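Local coordinates for protein SM80.1 Vicilin (Solanum melongena, PDB 5VF5) that probably serves as a 7S seed storage globulin, built on two cupin domains and carrying a bound copper ion and a sodium ion, at residues Asn359-Ile364 / Glu382-Gln387; Ser16-Ser21 / Thr37-Leu42. All blocks are in the same frame, centred on the assembly; numbering follows the deposited sequence. Where two conformers were deposited one is given.

Contact 1 of 2, residues Asn359-Ile364 / Glu382-Gln387; sequences NIWRNI and EIFQKQ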
ATOM      1  N   ASN A 359      10.766  23.278  10.311  1.00 13.02           N
ATOM      2  CA  ASN A 359       9.773  22.688  11.199  1.00 12.41           C
ATOM      3  C   ASN A 359       8.731  23.715  11.570  1.00 11.80           C
ATOM      4  O   ASN A 359       8.919  24.897  11.291  1.00 12.94           O
ATOM      5  CB  ASN A 359      10.443  22.060  12.415  1.00 13.62           C
ATOM      6  CG  ASN A 359      10.775  23.046  13.494  1.00 15.66           C
ATOM      7  OD1 ASN A 359      10.026  23.187  14.426  1.00 22.13           O
ATOM      8  ND2 ASN A 359      11.882  23.684  13.398  1.00 27.42           N
ATOM      9  N   ILE A 360       7.645  23.310  12.229  1.00 11.39           N
ATOM     10  CA  ILE A 360       6.583  24.243  12.526  1.00 11.79           C
ATOM     11  C   ILE A 360       7.007  25.416  13.390  1.00 11.92           C
ATOM     12  O   ILE A 360       6.444  26.507  13.265  1.00 12.33           O
ATOM     13  CB  ILE A 360       5.351  23.563  13.107  1.00 14.18           C
ATOM     14  CG1 ILE A 360       5.665  22.860  14.423  1.00 14.74           C
ATOM     15  CG2 ILE A 360       4.754  22.627  12.052  1.00 16.81           C
ATOM     16  CD1 ILE A 360       4.448  22.381  15.171  1.00 19.97           C
ATOM     17  N   TRP A 361       7.999  25.211  14.259  1.00 10.66           N
ATOM     18  CA  TRP A 361       8.413  26.264  15.184  1.00 12.21           C
ATOM     19  C   TRP A 361       9.103  27.419  14.468  1.00 12.87           C
ATOM     20  O   TRP A 361       9.186  28.538  15.010  1.00 14.08           O
ATOM     21  CB  TRP A 361       9.262  25.717  16.318  1.00 14.32           C
ATOM     22  CG  TRP A 361       8.483  24.824  17.222  1.00 12.71           C
ATOM     23  CD1 TRP A 361       8.418  23.466  17.162  1.00 14.49           C
ATOM     24  CD2 TRP A 361       7.671  25.209  18.312  1.00 11.53           C
ATOM     25  NE1 TRP A 361       7.625  22.978  18.141  1.00 14.33           N
ATOM     26  CE2 TRP A 361       7.132  24.029  18.868  1.00 12.00           C
ATOM     27  CE3 TRP A 361       7.323  26.432  18.881  1.00 13.48           C
ATOM     28  CZ2 TRP A 361       6.284  24.048  19.955  1.00 14.07           C
ATOM     29  CZ3 TRP A 361       6.479  26.433  19.963  1.00 13.62           C
ATOM     30  CH2 TRP A 361       5.944  25.261  20.466  1.00 13.90           C
ATOM     31  N   ARG A 362       9.554  27.184  13.242  1.00 13.18           N
ATOM     32  CA  ARG A 362      10.076  28.279  12.395  0.50 13.00           C
ATOM     33  C   ARG A 362       9.039  29.379  12.206  1.00 14.47           C
ATOM     34  O   ARG A 362       9.401  30.545  11.943  1.00 17.46           O
ATOM     35  CB  ARG A 362      10.512  27.795  10.978  0.50 13.02           C
ATOM     36  CG  ARG A 362      11.769  26.962  10.937  0.50 11.49           C
ATOM     37  CD  ARG A 362      13.036  27.755  11.282  0.50 12.63           C
ATOM     38  NE  ARG A 362      13.381  28.781  10.294  0.50 15.65           N
ATOM     39  CZ  ARG A 362      14.093  28.561   9.195  0.50 14.94           C
ATOM     40  NH1 ARG A 362      14.553  27.340   8.921  0.50 14.15           N
ATOM     41  NH2 ARG A 362      14.358  29.575   8.372  0.50 17.33           N
ATOM     42  N   ASN A 363       7.767  28.991  12.281  1.00 12.44           N
ATOM     43  CA  ASN A 363       6.623  29.868  12.022  1.00 12.91           C
ATOM     44  C   ASN A 363       5.874  30.257  13.283  1.00 12.36           C
ATOM     45  O   ASN A 363       4.705  30.687  13.207  1.00 15.00           O
ATOM     46  CB  ASN A 363       5.757  29.207  10.987  1.00 13.65           C
ATOM     47  CG  ASN A 363       6.468  29.101   9.661  1.00 17.38           C
ATOM     48  OD1 ASN A 363       7.069  30.082   9.223  1.00 19.18           O
ATOM     49  ND2 ASN A 363       6.530  27.899   9.086  1.00 24.81           N
ATOM     50  N   ILE A 364       6.571  30.155  14.428  1.00 13.99           N
ATOM     51  CA  ILE A 364       6.034  30.575  15.725  1.00 13.04           C
ATOM     52  C   ILE A 364       6.986  31.640  16.263  1.00 14.22           C
ATOM     53  O   ILE A 364       8.191  31.442  16.252  1.00 17.51           O
ATOM     54  CB  ILE A 364       5.866  29.370  16.681  1.00 14.12           C
ATOM     55  CG1 ILE A 364       4.813  28.433  16.059  1.00 14.17           C
ATOM     56  CG2 ILE A 364       5.467  29.844  18.070  1.00 14.45           C
ATOM     57  CD1 ILE A 364       4.534  27.162  16.814  1.00 15.06           C
ATOM     58  N   GLU A 382      17.462  29.049  20.577  1.00 19.78           N
ATOM     59  CA  GLU A 382      18.790  28.447  20.483  1.00 21.09           C
ATOM     60  C   GLU A 382      18.677  26.914  20.421  1.00 20.60           C
ATOM     61  O   GLU A 382      19.300  26.277  19.546  1.00 23.08           O
ATOM     62  CB  GLU A 382      19.678  28.896  21.645  1.00 25.33           C
ATOM     63  CG  GLU A 382      21.082  28.296  21.619  1.00 34.91           C
ATOM     64  CD  GLU A 382      21.981  28.762  22.764  1.00 46.44           C
ATOM     65  OE1 GLU A 382      21.861  29.921  23.207  1.00 56.38           O
ATOM     66  OE2 GLU A 382      22.835  27.961  23.208  1.00 59.24           O
ATOM     67  N   ILE A 383      17.854  26.324  21.287  1.00 18.97           N
ATOM     68  CA  ILE A 383      17.738  24.883  21.334  1.00 20.95           C
ATOM     69  C   ILE A 383      17.130  24.359  20.047  1.00 20.71           C
ATOM     70  O   ILE A 383      17.622  23.414  19.459  1.00 20.29           O
ATOM     71  CB  ILE A 383      16.940  24.429  22.575  1.00 20.72           C
ATOM     72  CG1 ILE A 383      17.755  24.710  23.838  1.00 21.41           C
ATOM     73  CG2 ILE A 383      16.542  22.961  22.470  1.00 21.17           C
ATOM     74  CD1 ILE A 383      16.935  24.641  25.104  1.00 25.68           C
ATOM     75  N   PHE A 384      16.097  25.042  19.562  1.00 19.65           N
ATOM     76  CA  PHE A 384      15.416  24.623  18.333  0.60 18.83           C
ATOM     77  C   PHE A 384      16.209  24.799  17.010  1.00 22.96           C
ATOM     78  O   PHE A 384      15.910  24.207  15.961  1.00 27.31           O
ATOM     79  CB  PHE A 384      14.069  25.334  18.235  0.60 20.18           C
ATOM     80  CG  PHE A 384      13.030  24.807  19.175  0.60 19.39           C
ATOM     81  CD1 PHE A 384      13.334  23.861  20.146  0.60 24.38           C
ATOM     82  CD2 PHE A 384      11.738  25.288  19.113  0.60 23.60           C
ATOM     83  CE1 PHE A 384      12.367  23.385  21.004  0.60 24.04           C
ATOM     84  CE2 PHE A 384      10.770  24.811  19.976  0.60 21.18           C
ATOM     85  CZ  PHE A 384      11.080  23.852  20.921  0.60 21.40           C
ATOM     86  N   GLN A 385      17.258  25.609  17.079  1.00 23.07           N
ATOM     87  CA  GLN A 385      18.150  25.838  15.946  1.00 26.21           C
ATOM     88  C   GLN A 385      19.411  24.976  15.973  1.00 23.22           C
ATOM     89  O   GLN A 385      20.189  24.982  15.032  1.00 24.21           O
ATOM     90  CB  GLN A 385      18.503  27.326  15.851  1.00 31.79           C
ATOM     91  CG  GLN A 385      17.430  28.109  15.096  1.00 46.62           C
ATOM     92  CD  GLN A 385      17.188  29.482  15.666  1.00 58.78           C
ATOM     93  OE1 GLN A 385      18.114  30.133  16.158  1.00 57.94           O
ATOM     94  NE2 GLN A 385      15.931  29.932  15.608  1.00 60.01           N
ATOM     95  N   LYS A 386      19.593  24.178  17.017  1.00 20.40           N
ATOM     96  CA  LYS A 386      20.769  23.315  17.092  1.00 18.71           C
ATOM     97  C   LYS A 386      20.816  22.292  15.975  1.00 18.01           C
ATOM     98  O   LYS A 386      21.921  21.922  15.530  1.00 21.38           O
ATOM     99  CB  LYS A 386      20.927  22.644  18.464  1.00 19.20           C
ATOM    100  CG  LYS A 386      21.411  23.618  19.515  1.00 23.32           C
ATOM    101  CD  LYS A 386      21.615  22.967  20.869  1.00 29.74           C
ATOM    102  CE  LYS A 386      22.190  23.948  21.878  1.00 38.32           C
ATOM    103  NZ  LYS A 386      23.668  24.073  21.757  1.00 48.76           N
ATOM    104  N   GLN A 387      19.643  21.801  15.558  1.00 17.75           N
ATOM    105  CA  GLN A 387      19.560  20.846  14.466  1.00 17.37           C
ATOM    106  C   GLN A 387      19.557  21.617  13.151  1.00 18.47           C
ATOM    107  O   GLN A 387      18.551  22.182  12.722  1.00 20.09           O
ATOM    108  CB  GLN A 387      18.313  19.979  14.595  1.00 15.74           C
ATOM    109  CG  GLN A 387      18.148  18.959  13.474  1.00 17.23           C
ATOM    110  CD  GLN A 387      19.341  18.046  13.340  1.00 16.68           C
ATOM    111  OE1 GLN A 387      20.242  18.326  12.577  1.00 18.69           O
ATOM    112  NE2 GLN A 387      19.366  16.959  14.113  1.00 15.74           N
TER
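Phe384 brings an edge of its ring, at CE2, against a face of the indole of Trp361. Phe384 CE2 comes closest, 3.5 Å from Trp361 CD2, and also lies over Trp361 CG, while Phe384 CD2 rests beside Trp361 CB. The Phe384 ring and the five-membered ring of the indole have centroids 4.7 Å apart and planes inclined at 58°, an edge-to-face pair short of perpendicular. Both first torsions set CG anti to the carbonyl carbon (chi1 -67° for Trp361), and both CB atoms point into the contact. On the opposite face of the indole, Ile364 places CD1 3.5 Å above the plane, so the tryptophan is sandwiched between an aliphatic and an aromatic group. This pair ties the short 3-10 turn at 360-362 to the C-terminal part of helix 377-385, two elements of the helical region between strands 351-353 and 392-394, beside the second cupin barrel, as in other vicilins. The turn itself begins in an Asx turn: Trp361 N donates to Asn359 OD1 (2.9 Å), approaching from above the carbonyl plane at an N-H...O angle of 154°. Asn359 ND2 is held in turn by Gly356 O. Farther out, Phe373 of helix 366-373 also meets the indole, and Lys369 NZ of that helix hydrogen-bonds to the carbonyl oxygens of Trp361 and Ile364.

Contact 2 of 2, residues Ser16-Ser21 / Thr37-Leu42; sequences SQRFQS and TQRSQL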
ATOM      1  N   SER A  16       2.927  -8.835   9.595  1.00 14.07           N
ATOM      2  CA  SER A  16       2.786  -9.489   8.311  0.80 13.89           C
ATOM      3  C   SER A  16       1.966 -10.784   8.372  1.00 14.15           C
ATOM      4  O   SER A  16       1.205 -11.095   7.434  1.00 14.70           O
ATOM      5  CB  SER A  16       4.129  -9.712   7.655  0.80 16.32           C
ATOM      6  OG  SER A  16       4.841 -10.697   8.371  0.80 17.22           O
ATOM      7  N   GLN A  17       2.084 -11.512   9.474  1.00 15.48           N
ATOM      8  CA  GLN A  17       1.372 -12.781   9.626  0.50 17.61           C
ATOM      9  C   GLN A  17      -0.137 -12.615   9.654  1.00 17.20           C
ATOM     10  O   GLN A  17      -0.859 -13.590   9.490  1.00 18.56           O
ATOM     11  CB  GLN A  17       1.861 -13.504  10.877  0.50 18.82           C
ATOM     12  CG  GLN A  17       3.258 -14.089  10.694  0.50 20.98           C
ATOM     13  N   ARG A  18      -0.611 -11.377   9.901  1.00 14.73           N
ATOM     14  CA  ARG A  18      -2.053 -11.126   9.900  1.00 14.50           C
ATOM     15  C   ARG A  18      -2.669 -11.072   8.530  1.00 14.61           C
ATOM     16  O   ARG A  18      -3.886 -11.162   8.412  1.00 14.61           O
ATOM     17  CB  ARG A  18      -2.391  -9.896  10.729  1.00 15.81           C
ATOM     18  CG  ARG A  18      -2.147 -10.234  12.202  1.00 25.56           C
ATOM     19  CD  ARG A  18      -2.502  -9.159  13.148  1.00 32.17           C
ATOM     20  NE  ARG A  18      -3.881  -8.694  13.120  1.00 27.94           N
ATOM     21  CZ  ARG A  18      -4.240  -7.510  13.605  1.00 29.74           C
ATOM     22  NH1 ARG A  18      -3.324  -6.746  14.189  1.00 30.53           N
ATOM     23  NH2 ARG A  18      -5.506  -7.097  13.530  1.00 30.22           N
ATOM     24  N   PHE A  19      -1.853 -10.921   7.499  1.00 14.48           N
ATOM     25  CA  PHE A  19      -2.364 -10.998   6.141  1.00 14.35           C
ATOM     26  C   PHE A  19      -2.833 -12.445   5.881  1.00 14.43           C
ATOM     27  O   PHE A  19      -2.110 -13.379   6.182  1.00 19.61           O
ATOM     28  CB  PHE A  19      -1.368 -10.607   5.060  1.00 15.62           C
ATOM     29  CG  PHE A  19      -1.082  -9.116   4.940  1.00 13.42           C
ATOM     30  CD1 PHE A  19      -0.347  -8.438   5.907  1.00 14.86           C
ATOM     31  CD2 PHE A  19      -1.495  -8.412   3.843  1.00 13.05           C
ATOM     32  CE1 PHE A  19      -0.096  -7.101   5.773  1.00 15.67           C
ATOM     33  CE2 PHE A  19      -1.188  -7.069   3.683  1.00 12.23           C
ATOM     34  CZ  PHE A  19      -0.499  -6.409   4.642  1.00 13.84           C
ATOM     35  N   GLN A  20      -4.029 -12.609   5.333  1.00 12.77           N
ATOM     36  CA  GLN A  20      -4.629 -13.942   5.118  1.00 14.36           C
ATOM     37  C   GLN A  20      -4.658 -14.276   3.634  1.00 13.18           C
ATOM     38  O   GLN A  20      -5.219 -13.482   2.863  1.00 14.09           O
ATOM     39  CB  GLN A  20      -6.044 -13.946   5.692  1.00 18.30           C
ATOM     40  CG  GLN A  20      -6.061 -13.769   7.205  1.00 23.94           C
ATOM     41  CD  GLN A  20      -7.437 -13.849   7.834  1.00 34.41           C
ATOM     42  OE1 GLN A  20      -8.321 -13.009   7.579  1.00 40.71           O
ATOM     43  NE2 GLN A  20      -7.615 -14.838   8.704  1.00 41.73           N
ATOM     44  N   SER A  21      -4.090 -15.422   3.231  1.00 13.35           N
ATOM     45  CA  SER A  21      -4.184 -15.850   1.828  1.00 13.86           C
ATOM     46  C   SER A  21      -5.628 -16.107   1.450  1.00 13.91           C
ATOM     47  O   SER A  21      -6.352 -16.799   2.157  1.00 17.57           O
ATOM     48  CB  SER A  21      -3.431 -17.156   1.454  1.00 18.00           C
ATOM     49  OG  SER A  21      -2.094 -17.038   1.648  1.00 25.06           O
ATOM     50  N   THR A  37     -11.075  -2.392  11.374  1.00 16.00           N
ATOM     51  CA  THR A  37     -11.910  -2.411  12.580  1.00 17.92           C
ATOM     52  C   THR A  37     -11.998  -3.767  13.262  1.00 20.59           C
ATOM     53  O   THR A  37     -12.675  -3.865  14.304  1.00 22.39           O
ATOM     54  CB  THR A  37     -13.312  -1.923  12.212  1.00 18.85           C
ATOM     55  OG1 THR A  37     -13.751  -2.631  11.040  1.00 21.93           O
ATOM     56  CG2 THR A  37     -13.288  -0.407  11.907  1.00 21.35           C
ATOM     57  N   GLN A  38     -11.315  -4.786  12.726  1.00 20.95           N
ATOM     58  CA  GLN A  38     -11.328  -6.142  13.354  1.00 22.49           C
ATOM     59  C   GLN A  38     -11.059  -6.137  14.840  1.00 23.37           C
ATOM     60  O   GLN A  38     -11.790  -6.800  15.560  1.00 28.76           O
ATOM     61  CB  GLN A  38     -10.339  -7.104  12.666  1.00 28.19           C
ATOM     62  CG  GLN A  38     -10.310  -8.519  13.228  1.00 28.59           C
ATOM     63  CD  GLN A  38      -9.092  -9.306  12.751  1.00 29.49           C
ATOM     64  OE1 GLN A  38      -7.923  -8.848  12.848  1.00 29.22           O
ATOM     65  NE2 GLN A  38      -9.356 -10.492  12.227  1.00 32.23           N
ATOM     66  N   ARG A  39     -10.055  -5.417  15.301  1.00 25.02           N
ATOM     67  CA  ARG A  39      -9.719  -5.387  16.746  1.00 26.25           C
ATOM     68  C   ARG A  39      -9.866  -4.045  17.423  1.00 27.21           C
ATOM     69  O   ARG A  39      -9.718  -3.968  18.644  1.00 37.86           O
ATOM     70  CB  ARG A  39      -8.272  -5.842  16.992  1.00 31.69           C
ATOM     71  CG  ARG A  39      -7.974  -7.284  16.655  1.00 31.55           C
ATOM     72  CD  ARG A  39      -6.494  -7.552  16.883  1.00 32.80           C
ATOM     73  NE  ARG A  39      -6.112  -8.874  16.415  1.00 43.25           N
ATOM     74  CZ  ARG A  39      -4.867  -9.359  16.435  1.00 41.89           C
ATOM     75  NH1 ARG A  39      -4.647 -10.576  15.960  1.00 46.73           N
ATOM     76  NH2 ARG A  39      -3.847  -8.638  16.921  1.00 39.04           N
ATOM     77  N   SER A  40     -10.177  -2.991  16.679  1.00 26.09           N
ATOM     78  CA  SER A  40     -10.323  -1.666  17.285  1.00 21.57           C
ATOM     79  C   SER A  40     -11.226  -0.709  16.473  1.00 18.50           C
ATOM     80  O   SER A  40     -11.054  -0.472  15.254  1.00 21.15           O
ATOM     81  CB  SER A  40      -8.969  -0.976  17.473  1.00 25.01           C
ATOM     82  OG  SER A  40      -9.156   0.320  18.069  1.00 23.15           O
ATOM     83  N   GLN A  41     -12.131  -0.071  17.192  1.00 18.50           N
ATOM     84  CA  GLN A  41     -12.975   0.952  16.622  1.00 16.77           C
ATOM     85  C   GLN A  41     -12.227   2.233  16.379  1.00 16.00           C
ATOM     86  O   GLN A  41     -12.787   3.097  15.719  1.00 17.93           O
ATOM     87  CB  GLN A  41     -14.189   1.180  17.521  1.00 23.91           C
ATOM     88  CG  GLN A  41     -15.129  -0.029  17.549  1.00 28.54           C
ATOM     89  CD  GLN A  41     -15.698  -0.362  16.178  1.00 36.28           C
ATOM     90  OE1 GLN A  41     -16.468   0.410  15.627  1.00 52.94           O
ATOM     91  NE2 GLN A  41     -15.300  -1.503  15.611  1.00 40.79           N
ATOM     92  N   LEU A  42     -10.957   2.349  16.833  1.00 16.50           N
ATOM     93  CA  LEU A  42     -10.168   3.561  16.561  1.00 16.38           C
ATOM     94  C   LEU A  42      -9.927   3.725  15.077  1.00 15.70           C
ATOM     95  O   LEU A  42      -9.629   4.842  14.615  1.00 17.83           O
ATOM     96  CB  LEU A  42      -8.813   3.522  17.256  1.00 17.87           C
ATOM     97  CG  LEU A  42      -8.899   3.626  18.781  1.00 23.01           C
ATOM     98  CD1 LEU A  42      -7.559   3.252  19.350  1.00 24.47           C
ATOM     99  CD2 LEU A  42      -9.269   5.036  19.208  1.00 31.15           C
TER
HETATM  100  O   HOH W   1      -5.877 -10.635  12.562  1.00 29.18           O
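The guanidinium groups of Arg18 and Arg39 lie flat on one another, their planes only 4° apart and each CZ directly over the centre of the other group, with Arg18 CZ 3.4 Å from Arg39 CZ. The two side chains arrive from opposite directions. Arg39 is extended from CG to NE, whereas Arg18 bends at chi3 (58°), turning its flat end to lie parallel to its partner. Stacked pairs of this kind are known at protein surfaces, where solvent can probably soften the repulsion between like charges. Gln38 meets Arg18 at its edge instead: Arg18 NH2 donates to Gln38 OE1 (3.1 Å, 161° at the hydrogen), nearly along the C=O axis, and the amide is almost coplanar with the guanidinium. A water completes this edge, accepting from Arg18 NE at 2.8 Å and donating to Gln38 OE1 at 2.7 Å; together the two links help fix the rotation of the guanidinium. The contact joins the 3-10 turn at 16-18, just before strand 20-21, outermost of its sheet within this chain, to the loop between strands 28-32 and 49-56, which are adjacent in that sheet of the N-terminal cupin barrel.

In the fold
Both contacts are surface contacts, between segments close in sequence, yet they share no element: their centres are 38 Å apart and their nearest atoms about 22 Å. Contact 1 lies toward the periphery, about 33 Å from the centre of the chain, and joins a 3-10 turn to a helix in the helical region beside the second cupin barrel. Contact 2 is about 15 Å from that centre and links turn and loop around a sheet in the N-terminal half. Their chemistry also differs. The peripheral contact is apolar and aromatic, whereas contact 2 is made by polar and charged groups with a water among them. In each, flat groups meet, inclined in 359-364/382-387 and parallel in 16-21/37-42.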